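Local coordinates for nird-like protein (Hydrogenobacter thermophilus, PDB 4CH7) that catalyses the decarboxylation of siroheme to didecarboxysiroheme, a step in heme d1 biosynthesis, at residues S92-R97 / F101-T106. Numbering follows the deposited sequence.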
loop_
_atom_site.group_PDB
_atom_site.type_symbol
_atom_site.label_atom_id
_atom_site.label_comp_id
_atom_site.label_asym_id
_atom_site.label_seq_id
_atom_site.Cartn_x
_atom_site.Cartn_y
_atom_site.Cartn_z
ATOM N N SER A 92 2.963 -4.775 -5.990
ATOM C CA SER A 92 3.481 -3.488 -5.526
ATOM C C SER A 92 4.885 -3.620 -4.944
ATOM O O SER A 92 5.819 -2.950 -5.388
ATOM C CB SER A 92 2.540 -2.881 -4.485
ATOM O OG SER A 92 2.378 -3.747 -3.376
ATOM N N HIS A 93 5.027 -4.487 -3.948
ATOM C CA HIS A 93 6.328 -4.756 -3.356
ATOM C C HIS A 93 6.720 -6.196 -3.632
ATOM O O HIS A 93 5.864 -7.077 -3.655
ATOM C CB HIS A 93 6.289 -4.510 -1.848
ATOM C CG HIS A 93 5.720 -3.179 -1.470
ATOM N ND1 HIS A 93 6.476 -2.026 -1.446
ATOM C CD2 HIS A 93 4.468 -2.817 -1.103
ATOM C CE1 HIS A 93 5.712 -1.011 -1.082
ATOM N NE2 HIS A 93 4.491 -1.463 -0.867
ATOM N N ASN A 94 8.010 -6.430 -3.857
ATOM C CA ASN A 94 8.527 -7.789 -3.995
ATOM C C ASN A 94 9.866 -7.905 -3.281
ATOM O O ASN A 94 10.767 -7.094 -3.503
ATOM C CB ASN A 94 8.669 -8.184 -5.468
ATOM C CG ASN A 94 9.027 -9.654 -5.650
ATOM O OD1 ASN A 94 8.903 -10.455 -4.724
ATOM N ND2 ASN A 94 9.463 -10.013 -6.850
ATOM N N TYR A 95 9.996 -8.913 -2.427
ATOM C CA TYR A 95 11.183 -9.043 -1.598
ATOM C C TYR A 95 11.699 -10.470 -1.524
ATOM O O TYR A 95 10.924 -11.430 -1.544
ATOM C CB TYR A 95 10.892 -8.534 -0.183
ATOM C CG TYR A 95 10.734 -7.037 -0.096
ATOM C CD1 TYR A 95 11.845 -6.209 -0.065
ATOM C CD2 TYR A 95 9.477 -6.450 -0.037
ATOM C CE1 TYR A 95 11.713 -4.842 0.013
ATOM C CE2 TYR A 95 9.335 -5.077 0.042
ATOM C CZ TYR A 95 10.458 -4.278 0.066
ATOM O OH TYR A 95 10.330 -2.911 0.145
ATOM N N GLU A 96 13.018 -10.599 -1.450
ATOM C CA GLU A 96 13.626 -11.857 -1.055
ATOM C C GLU A 96 13.798 -11.816 0.452
ATOM O O GLU A 96 14.346 -10.853 0.994
ATOM C CB GLU A 96 14.979 -12.058 -1.727
ATOM C CG GLU A 96 15.724 -13.280 -1.213
ATOM C CD GLU A 96 17.076 -13.454 -1.860
ATOM O OE1 GLU A 96 17.321 -12.824 -2.907
ATOM O OE2 GLU A 96 17.892 -14.226 -1.320
ATOM N N ARG A 97 13.318 -12.852 1.131
ATOM C CA ARG A 97 13.370 -12.877 2.585
ATOM C C ARG A 97 14.005 -14.148 3.134
ATOM O O ARG A 97 14.079 -15.168 2.449
ATOM C CB ARG A 97 11.975 -12.660 3.180
ATOM C CG ARG A 97 11.359 -11.321 2.803
ATOM C CD ARG A 97 10.078 -11.028 3.566
ATOM N NE ARG A 97 9.512 -9.739 3.178
ATOM C CZ ARG A 97 9.897 -8.574 3.689
ATOM N NH1 ARG A 97 10.850 -8.534 4.610
ATOM N NH2 ARG A 97 9.334 -7.447 3.279
ATOM N N PHE A 101 9.884 -19.978 2.771
ATOM C CA PHE A 101 9.317 -19.160 1.709
ATOM C C PHE A 101 10.211 -17.934 1.563
ATOM O O PHE A 101 10.200 -17.040 2.411
ATOM C CB PHE A 101 7.878 -18.757 2.035
ATOM C CG PHE A 101 6.925 -19.919 2.109
ATOM C CD1 PHE A 101 6.302 -20.394 0.963
ATOM C CD2 PHE A 101 6.652 -20.533 3.323
ATOM C CE1 PHE A 101 5.422 -21.466 1.025
ATOM C CE2 PHE A 101 5.774 -21.604 3.396
ATOM C CZ PHE A 101 5.158 -22.072 2.244
ATOM N N ASN A 102 10.999 -17.908 0.492
ATOM C CA ASN A 102 12.051 -16.908 0.326
ATOM C C ASN A 102 11.673 -15.749 -0.592
ATOM O O ASN A 102 12.461 -14.820 -0.778
ATOM C CB ASN A 102 13.325 -17.578 -0.191
ATOM C CG ASN A 102 13.063 -18.460 -1.394
ATOM O OD1 ASN A 102 11.989 -19.047 -1.520
ATOM N ND2 ASN A 102 14.043 -18.564 -2.282
ATOM N N LEU A 103 10.481 -15.808 -1.179
ATOM C CA LEU A 103 10.012 -14.716 -2.026
ATOM C C LEU A 103 8.641 -14.222 -1.576
ATOM O O LEU A 103 7.653 -14.954 -1.649
ATOM C CB LEU A 103 9.975 -15.133 -3.499
ATOM C CG LEU A 103 9.767 -13.971 -4.470
ATOM C CD1 LEU A 103 11.003 -13.083 -4.495
ATOM C CD2 LEU A 103 9.427 -14.457 -5.861
ATOM N N TRP A 104 8.590 -12.975 -1.117
ATOM C CA TRP A 104 7.356 -12.381 -0.624
ATOM C C TRP A 104 6.985 -11.145 -1.425
ATOM O O TRP A 104 7.783 -10.212 -1.546
ATOM C CB TRP A 104 7.510 -12.003 0.846
ATOM C CG TRP A 104 7.563 -13.185 1.757
ATOM C CD1 TRP A 104 8.590 -14.070 1.897
ATOM C CD2 TRP A 104 6.541 -13.608 2.669
ATOM N NE1 TRP A 104 8.267 -15.024 2.836
ATOM C CE2 TRP A 104 7.013 -14.759 3.324
ATOM C CE3 TRP A 104 5.271 -13.123 2.991
ATOM C CZ2 TRP A 104 6.253 -15.435 4.288
ATOM C CZ3 TRP A 104 4.521 -13.792 3.945
ATOM C CH2 TRP A 104 5.013 -14.933 4.583
ATOM N N PHE A 105 5.774 -11.139 -1.970
ATOM C CA PHE A 105 5.286 -9.963 -2.673
ATOM C C PHE A 105 3.842 -9.627 -2.324
ATOM O O PHE A 105 3.071 -10.486 -1.887
ATOM C CB PHE A 105 5.481 -10.090 -4.191
ATOM C CG PHE A 105 4.766 -11.253 -4.810
ATOM C CD1 PHE A 105 5.355 -12.509 -4.840
ATOM C CD2 PHE A 105 3.518 -11.083 -5.394
ATOM C CE1 PHE A 105 4.703 -13.583 -5.421
ATOM C CE2 PHE A 105 2.859 -12.147 -5.979
ATOM C CZ PHE A 105 3.453 -13.401 -5.996
ATOM N N THR A 106 3.495 -8.358 -2.498
ATOM C CA THR A 106 2.129 -7.904 -2.294
ATOM C C THR A 106 1.417 -7.880 -3.637
ATOM O O THR A 106 1.871 -7.224 -4.576
ATOM C CB THR A 106 2.086 -6.505 -1.659
ATOM O OG1 THR A 106 2.680 -6.552 -0.355
ATOM C CG2 THR A 106 0.648 -6.016 -1.544
#
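Tyr95 and Trp104 face each other as a hydrogen-bonded antiparallel pair and exchange two backbone bonds, Tyr95 N to Trp104 O at 2.7 Å and Trp104 N to Tyr95 O at 2.8 Å. Toward the turn the pairing continues with Arg97 N to Asn102 O, while CA of Glu96 offers a C-H to the same oxygen at 3.2 Å. At the other end His93 O receives Thr106 N, and Ser92 N gives its hydrogen to Thr106 O at 3.0 Å.

These bonds build a beta hairpin in the AsnC-like ligand-binding domain, part of an eight-stranded antiparallel barrel in which strand 303-314 flanks 91-97 and strand 65-71 flanks 103-109. Asn102 and Leu103 both lie opposite Phe71 there, a classic beta bulge. His93, inferred to be an active-site residue, lies on this hairpin, its carbonyl oxygen bound by Thr106 N.

Among the side chains, Arg97 packs across Trp104. Extended from CG to NE, the arginine crosses the indole at about a right angle, its CD 3.8 Å from Trp104 CG; Trp104 CB lies at the guanidinium edge, and the guanidinium and indole planes are 79° apart. NE is buried without a polar partner, whereas NH1 reaches Leu306 O. The indole is itself pinned by a bond from NE1 to Phe101 O, 2.8 Å away near the ring plane.

On the opposite face, which helix 75-87 covers, Asn94 has CG anti to its backbone nitrogen (chi1 -172°), bringing OD1 to 3.4 Å from Leu103 CD1 and alongside Phe105 CB; its ND2 bonds Asn86. Glu96, on this face too, sends its carboxylate to a salt bridge with Arg75.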